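Local coordinates for protein integral membrane indolylacetylinositol arabinosyltransferase EmbB (Mycolicibacterium smegmatis MC2 155, PDB 7BVC) that probably transfers arabinose units in building the arabinan of cell-wall arabinogalactan, as a membrane-embedded glycosyltransferase of the Emb family, at residues B[128-133]-B[178-183]; B[150-155]-B[184-189]. All blocks are in the same frame, centred on the assembly; numbering follows the deposited sequence.

Overall arrangement
From the N terminus, the chain first reaches 128-133, which follows strand 122-127, then 150-155, the loop between strands 147-149 and 157-159. After strand 157-159 come the remaining two segments, adjoining in sequence: 178-183 returns to 128-133 in contact 1, closing 44 intervening residues, and 184-189 returns to 150-155 in contact 2, closing 28. The two closures cross rather than nest. All four segments belong to the concanavalin-like domain, and the contact centres lie about 9 Å apart. Contact 1 brings the two-stranded sheet 157-159/178-180 against the five-stranded sheet; contact 2 joins the loop after strand 147-149 to the loop after strand 178-180. The side chain of Arg128 bridges them by a probable hydrogen bond from NE to Arg186 O.

Contact 1: B[128-133]-B[178-183]; sequences RNVVVA and TGYPDP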
loop_
_atom_site.group_PDB
_atom_site.type_symbol
_atom_site.label_atom_id
_atom_site.label_comp_id
_atom_site.label_asym_id
_atom_site.label_seq_id
_atom_site.Cartn_x
_atom_site.Cartn_y
_atom_site.Cartn_z
ATOM N N ARG B 128 -21.537 -29.627 1.466
ATOM C CA ARG B 128 -20.573 -28.632 0.996
ATOM C C ARG B 128 -20.231 -28.845 -0.478
ATOM O O ARG B 128 -19.064 -28.921 -0.865
ATOM C CB ARG B 128 -19.309 -28.636 1.859
ATOM C CG ARG B 128 -19.565 -28.403 3.335
ATOM C CD ARG B 128 -18.275 -28.116 4.076
ATOM N NE ARG B 128 -18.520 -27.566 5.404
ATOM C CZ ARG B 128 -18.506 -26.270 5.688
ATOM N NH1 ARG B 128 -18.256 -25.383 4.736
ATOM N NH2 ARG B 128 -18.741 -25.857 6.925
ATOM N N ASN B 129 -21.274 -28.941 -1.304
ATOM C CA ASN B 129 -21.140 -29.105 -2.754
ATOM C C ASN B 129 -20.351 -30.358 -3.114
ATOM O O ASN B 129 -19.626 -30.385 -4.111
ATOM C CB ASN B 129 -20.503 -27.870 -3.398
ATOM C CG ASN B 129 -21.518 -26.793 -3.709
ATOM O OD1 ASN B 129 -22.708 -27.069 -3.859
ATOM N ND2 ASN B 129 -21.053 -25.556 -3.810
ATOM N N VAL B 130 -20.484 -31.405 -2.308
ATOM C CA VAL B 130 -19.820 -32.684 -2.541
ATOM C C VAL B 130 -20.910 -33.745 -2.493
ATOM O O VAL B 130 -21.429 -34.062 -1.417
ATOM C CB VAL B 130 -18.717 -32.968 -1.515
ATOM C CG1 VAL B 130 -18.288 -34.421 -1.581
ATOM C CG2 VAL B 130 -17.528 -32.052 -1.755
ATOM N N VAL B 131 -21.274 -34.282 -3.655
ATOM C CA VAL B 131 -22.339 -35.276 -3.719
ATOM C C VAL B 131 -21.869 -36.560 -3.048
ATOM O O VAL B 131 -20.859 -37.155 -3.438
ATOM C CB VAL B 131 -22.782 -35.517 -5.169
ATOM C CG1 VAL B 131 -21.586 -35.801 -6.067
ATOM C CG2 VAL B 131 -23.778 -36.660 -5.229
ATOM N N VAL B 132 -22.589 -36.977 -2.010
ATOM C CA VAL B 132 -22.254 -38.161 -1.232
ATOM C C VAL B 132 -23.437 -39.115 -1.278
ATOM O O VAL B 132 -24.557 -38.737 -0.919
ATOM C CB VAL B 132 -21.903 -37.799 0.222
ATOM C CG1 VAL B 132 -21.627 -39.052 1.025
ATOM C CG2 VAL B 132 -20.714 -36.860 0.263
ATOM N N ALA B 133 -23.189 -40.342 -1.732
ATOM C CA ALA B 133 -24.162 -41.431 -1.681
ATOM C C ALA B 133 -25.475 -41.053 -2.371
ATOM O O ALA B 133 -26.543 -40.999 -1.763
ATOM C CB ALA B 133 -24.414 -41.858 -0.234
ATOM N N THR B 178 -21.123 -44.907 1.302
ATOM C CA THR B 178 -20.451 -43.993 0.391
ATOM C C THR B 178 -20.087 -42.716 1.129
ATOM O O THR B 178 -20.855 -42.231 1.961
ATOM C CB THR B 178 -21.340 -43.668 -0.818
ATOM O OG1 THR B 178 -21.692 -44.880 -1.493
ATOM C CG2 THR B 178 -20.622 -42.750 -1.797
ATOM N N GLY B 179 -18.917 -42.167 0.820
ATOM C CA GLY B 179 -18.528 -40.915 1.444
ATOM C C GLY B 179 -17.085 -40.569 1.165
ATOM O O GLY B 179 -16.514 -40.985 0.152
ATOM N N TYR B 180 -16.508 -39.794 2.081
ATOM C CA TYR B 180 -15.143 -39.318 1.948
ATOM C C TYR B 180 -14.500 -39.224 3.323
ATOM O O TYR B 180 -15.165 -38.799 4.282
ATOM C CB TYR B 180 -15.088 -37.956 1.253
ATOM C CG TYR B 180 -15.561 -37.987 -0.182
ATOM C CD1 TYR B 180 -16.899 -37.795 -0.496
ATOM C CD2 TYR B 180 -14.672 -38.215 -1.221
ATOM C CE1 TYR B 180 -17.336 -37.829 -1.801
ATOM C CE2 TYR B 180 -15.100 -38.249 -2.531
ATOM C CZ TYR B 180 -16.434 -38.055 -2.815
ATOM O OH TYR B 180 -16.870 -38.087 -4.119
ATOM N N PRO B 181 -13.222 -39.612 3.457
ATOM C CA PRO B 181 -12.514 -39.512 4.736
ATOM C C PRO B 181 -11.841 -38.157 4.941
ATOM O O PRO B 181 -10.636 -38.068 5.198
ATOM C CB PRO B 181 -11.487 -40.645 4.638
ATOM C CG PRO B 181 -11.152 -40.684 3.184
ATOM C CD PRO B 181 -12.399 -40.271 2.428
ATOM N N ASP B 182 -12.621 -37.085 4.827
ATOM C CA ASP B 182 -12.119 -35.731 4.973
ATOM C C ASP B 182 -12.649 -35.115 6.257
ATOM O O ASP B 182 -13.869 -35.087 6.461
ATOM C CB ASP B 182 -12.536 -34.876 3.772
ATOM C CG ASP B 182 -11.573 -33.740 3.500
ATOM O OD1 ASP B 182 -10.465 -33.747 4.074
ATOM O OD2 ASP B 182 -11.924 -32.839 2.710
ATOM N N PRO B 183 -11.780 -34.622 7.143
ATOM C CA PRO B 183 -12.265 -33.984 8.372
ATOM C C PRO B 183 -12.744 -32.556 8.177
ATOM O O PRO B 183 -13.256 -31.959 9.133
ATOM C CB PRO B 183 -11.040 -34.029 9.290
ATOM C CG PRO B 183 -9.888 -33.970 8.353
ATOM C CD PRO B 183 -10.310 -34.708 7.108
#
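Tyr180 turns its CG beside its own backbone N (chi1 -65°), which sets the ring beside 128-133, while Val130 holds CG1 anti to its backbone N (chi1 166°) and presents that methyl to the ring. Val130 CG1 thus comes 3.5 Å from Tyr180 CE1, obliquely, and Val132 CG2 reaches the edge of the same ring at 4.0 Å from Tyr180 CD1. Val131 O also lies at this edge, in the ring plane, 3.9 Å from Tyr180 CE1. Val132 uses both methyls, CG1 on Thr178 and Gly179 and CG2 on the ring, as a beta-branched side chain can; Val130 touches with CG1. This is the meeting of two sheets in the concanavalin-like domain: Val132 pairs with Val125 through the backbone, whereas Thr178 and Tyr180 pair with Ala159 and Thr157. No hydrogen bond joins the two segments, whose touching parts run 152° apart. Val132 CG1 lies 3.6 Å from Gly179 CA and 3.4 Å from Thr178 O. Beyond it, small Ala133 sits at the corner of its chain, and its CB meets Thr178 CB at 3.6 Å. Thr178 gives this side its carbon atoms, CG2 lying 3.5 Å from Ala133 N, and its OG1 bonds to Gln176 O.

Contact 2: B[150-155]-B[184-189]; sequences ITSNLD and NLRPAI
Van der Waals contact between Leu154 and Arg186 joins two side chains that run at a slant to one another. Leu154 CD2 stands 3.3 Å from Arg186 NH1 and 3.9 Å from Arg186 CZ; leucine suits the place because its branched end can lie against the guanidinium while asking for no polar partner. Arg186 gets there by a folded chain: CG lies beside the backbone N, and bends at chi2 and chi3 (chi3 -71°) bring the far half of the side chain up to 150-155. The aliphatic part contributes too, with Arg186 CD 4.1 Å from Asn153 O, a van der Waals approach to the backbone. Both segments are irregular loops of the concanavalin-like domain, one joining strand 147-149 to strand 157-159 and the other leading from strand 178-180 to strand 191-192, so the contact holds two connections side by side instead of pairing strands. A small serine fits at Ser152, whose CA is 6.4 Å from Arg186 CA, the closest such pair of the two segments. Its placement anti to the backbone N (chi1 179°) puts Ser152 OG beside 184-189, 3.9 Å from both Leu185 O and Pro187 CD, too long for a hydrogen bond to the carbonyl. Pro187 offers a compact ring here, and its other neighbours include Met114 of strand 114-118. Hydrogen bonds tie each loop to its surroundings, although none spans the two segments. Arg186 NE bonds to Pro76 O, which probably helps fix the rotation of the guanidinium beside Leu154, and the backbone of Ser152 pairs with Leu79. Leu185 O receives a weak bond from Thr157 OG1, while Asn184 O accepts one from Arg1079 NE, far along the same chain.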
loop_
_atom_site.group_PDB
_atom_site.type_symbol
_atom_site.label_atom_id
_atom_site.label_comp_id
_atom_site.label_asym_id
_atom_site.label_seq_id
_atom_site.Cartn_x
_atom_site.Cartn_y
_atom_site.Cartn_z
ATOM N N ILE B 150 -26.096 -41.008 8.264
ATOM C CA ILE B 150 -25.397 -39.943 7.546
ATOM C C ILE B 150 -24.238 -39.398 8.372
ATOM O O ILE B 150 -24.026 -38.182 8.438
ATOM C CB ILE B 150 -26.378 -38.830 7.138
ATOM C CG1 ILE B 150 -27.698 -39.446 6.680
ATOM C CG2 ILE B 150 -25.816 -38.013 5.988
ATOM C CD1 ILE B 150 -28.745 -38.434 6.299
ATOM N N THR B 151 -23.504 -40.293 9.037
ATOM C CA THR B 151 -22.533 -39.900 10.055
ATOM C C THR B 151 -21.505 -38.915 9.503
ATOM O O THR B 151 -21.094 -39.007 8.345
ATOM C CB THR B 151 -21.825 -41.146 10.603
ATOM O OG1 THR B 151 -22.801 -42.064 11.110
ATOM C CG2 THR B 151 -20.874 -40.781 11.727
ATOM N N SER B 152 -21.106 -37.958 10.342
ATOM C CA SER B 152 -20.110 -36.960 9.956
ATOM C C SER B 152 -19.316 -36.551 11.185
ATOM O O SER B 152 -19.875 -35.959 12.112
ATOM C CB SER B 152 -20.776 -35.743 9.314
ATOM O OG SER B 152 -19.816 -34.760 8.968
ATOM N N ASN B 153 -18.024 -36.858 11.193
ATOM C CA ASN B 153 -17.156 -36.559 12.330
ATOM C C ASN B 153 -15.744 -36.315 11.807
ATOM O O ASN B 153 -15.543 -36.079 10.611
ATOM C CB ASN B 153 -17.225 -37.688 13.372
ATOM C CG ASN B 153 -17.125 -39.062 12.750
ATOM O OD1 ASN B 153 -16.829 -39.199 11.565
ATOM N ND2 ASN B 153 -17.372 -40.091 13.549
ATOM N N LEU B 154 -14.758 -36.362 12.708
ATOM C CA LEU B 154 -13.369 -36.104 12.349
ATOM C C LEU B 154 -12.773 -37.173 11.445
ATOM O O LEU B 154 -11.706 -36.942 10.867
ATOM C CB LEU B 154 -12.512 -35.981 13.611
ATOM C CG LEU B 154 -12.720 -34.773 14.524
ATOM C CD1 LEU B 154 -11.933 -34.954 15.808
ATOM C CD2 LEU B 154 -12.281 -33.509 13.818
ATOM N N ASP B 155 -13.420 -38.330 11.312
ATOM C CA ASP B 155 -12.923 -39.356 10.401
ATOM C C ASP B 155 -13.329 -39.052 8.964
ATOM O O ASP B 155 -12.494 -39.075 8.055
ATOM C CB ASP B 155 -13.440 -40.730 10.825
ATOM C CG ASP B 155 -12.864 -41.181 12.150
ATOM O OD1 ASP B 155 -11.728 -40.774 12.471
ATOM O OD2 ASP B 155 -13.547 -41.937 12.869
ATOM N N ASN B 184 -12.595 -31.993 6.979
ATOM C CA ASN B 184 -13.048 -30.642 6.680
ATOM C C ASN B 184 -14.390 -30.626 5.963
ATOM O O ASN B 184 -14.747 -29.615 5.351
ATOM C CB ASN B 184 -11.998 -29.905 5.849
ATOM C CG ASN B 184 -10.765 -29.548 6.651
ATOM O OD1 ASN B 184 -10.855 -29.214 7.833
ATOM N ND2 ASN B 184 -9.605 -29.616 6.013
ATOM N N LEU B 185 -15.141 -31.725 6.024
ATOM C CA LEU B 185 -16.451 -31.823 5.396
ATOM C C LEU B 185 -17.575 -31.776 6.425
ATOM O O LEU B 185 -18.651 -32.337 6.204
ATOM C CB LEU B 185 -16.551 -33.097 4.558
ATOM C CG LEU B 185 -16.082 -33.028 3.103
ATOM C CD1 LEU B 185 -16.553 -34.250 2.338
ATOM C CD2 LEU B 185 -16.572 -31.758 2.431
ATOM N N ARG B 186 -17.340 -31.124 7.552
ATOM C CA ARG B 186 -18.374 -31.003 8.571
ATOM C C ARG B 186 -19.270 -29.812 8.251
ATOM O O ARG B 186 -18.771 -28.695 8.086
ATOM C CB ARG B 186 -17.750 -30.846 9.953
ATOM C CG ARG B 186 -16.714 -31.908 10.265
ATOM C CD ARG B 186 -16.680 -32.262 11.740
ATOM N NE ARG B 186 -16.113 -31.194 12.557
ATOM C CZ ARG B 186 -14.826 -30.865 12.576
ATOM N NH1 ARG B 186 -13.957 -31.511 11.814
ATOM N NH2 ARG B 186 -14.408 -29.878 13.356
ATOM N N PRO B 187 -20.583 -30.008 8.158
ATOM C CA PRO B 187 -21.461 -28.937 7.678
ATOM C C PRO B 187 -21.549 -27.793 8.675
ATOM O O PRO B 187 -21.194 -27.909 9.847
ATOM C CB PRO B 187 -22.809 -29.642 7.519
ATOM C CG PRO B 187 -22.760 -30.743 8.514
ATOM C CD PRO B 187 -21.336 -31.217 8.527
ATOM N N ALA B 188 -22.037 -26.660 8.177
ATOM C CA ALA B 188 -22.275 -25.478 8.992
ATOM C C ALA B 188 -23.707 -25.525 9.504
ATOM O O ALA B 188 -24.651 -25.599 8.710
ATOM C CB ALA B 188 -22.028 -24.199 8.193
ATOM N N ILE B 189 -23.867 -25.487 10.815
ATOM C CA ILE B 189 -25.176 -25.651 11.433
ATOM C C ILE B 189 -25.788 -24.289 11.714
ATOM O O ILE B 189 -25.158 -23.411 12.311
ATOM C CB ILE B 189 -25.073 -26.484 12.723
ATOM C CG1 ILE B 189 -24.375 -27.814 12.444
ATOM C CG2 ILE B 189 -26.453 -26.727 13.309
ATOM C CD1 ILE B 189 -25.202 -28.775 11.649
#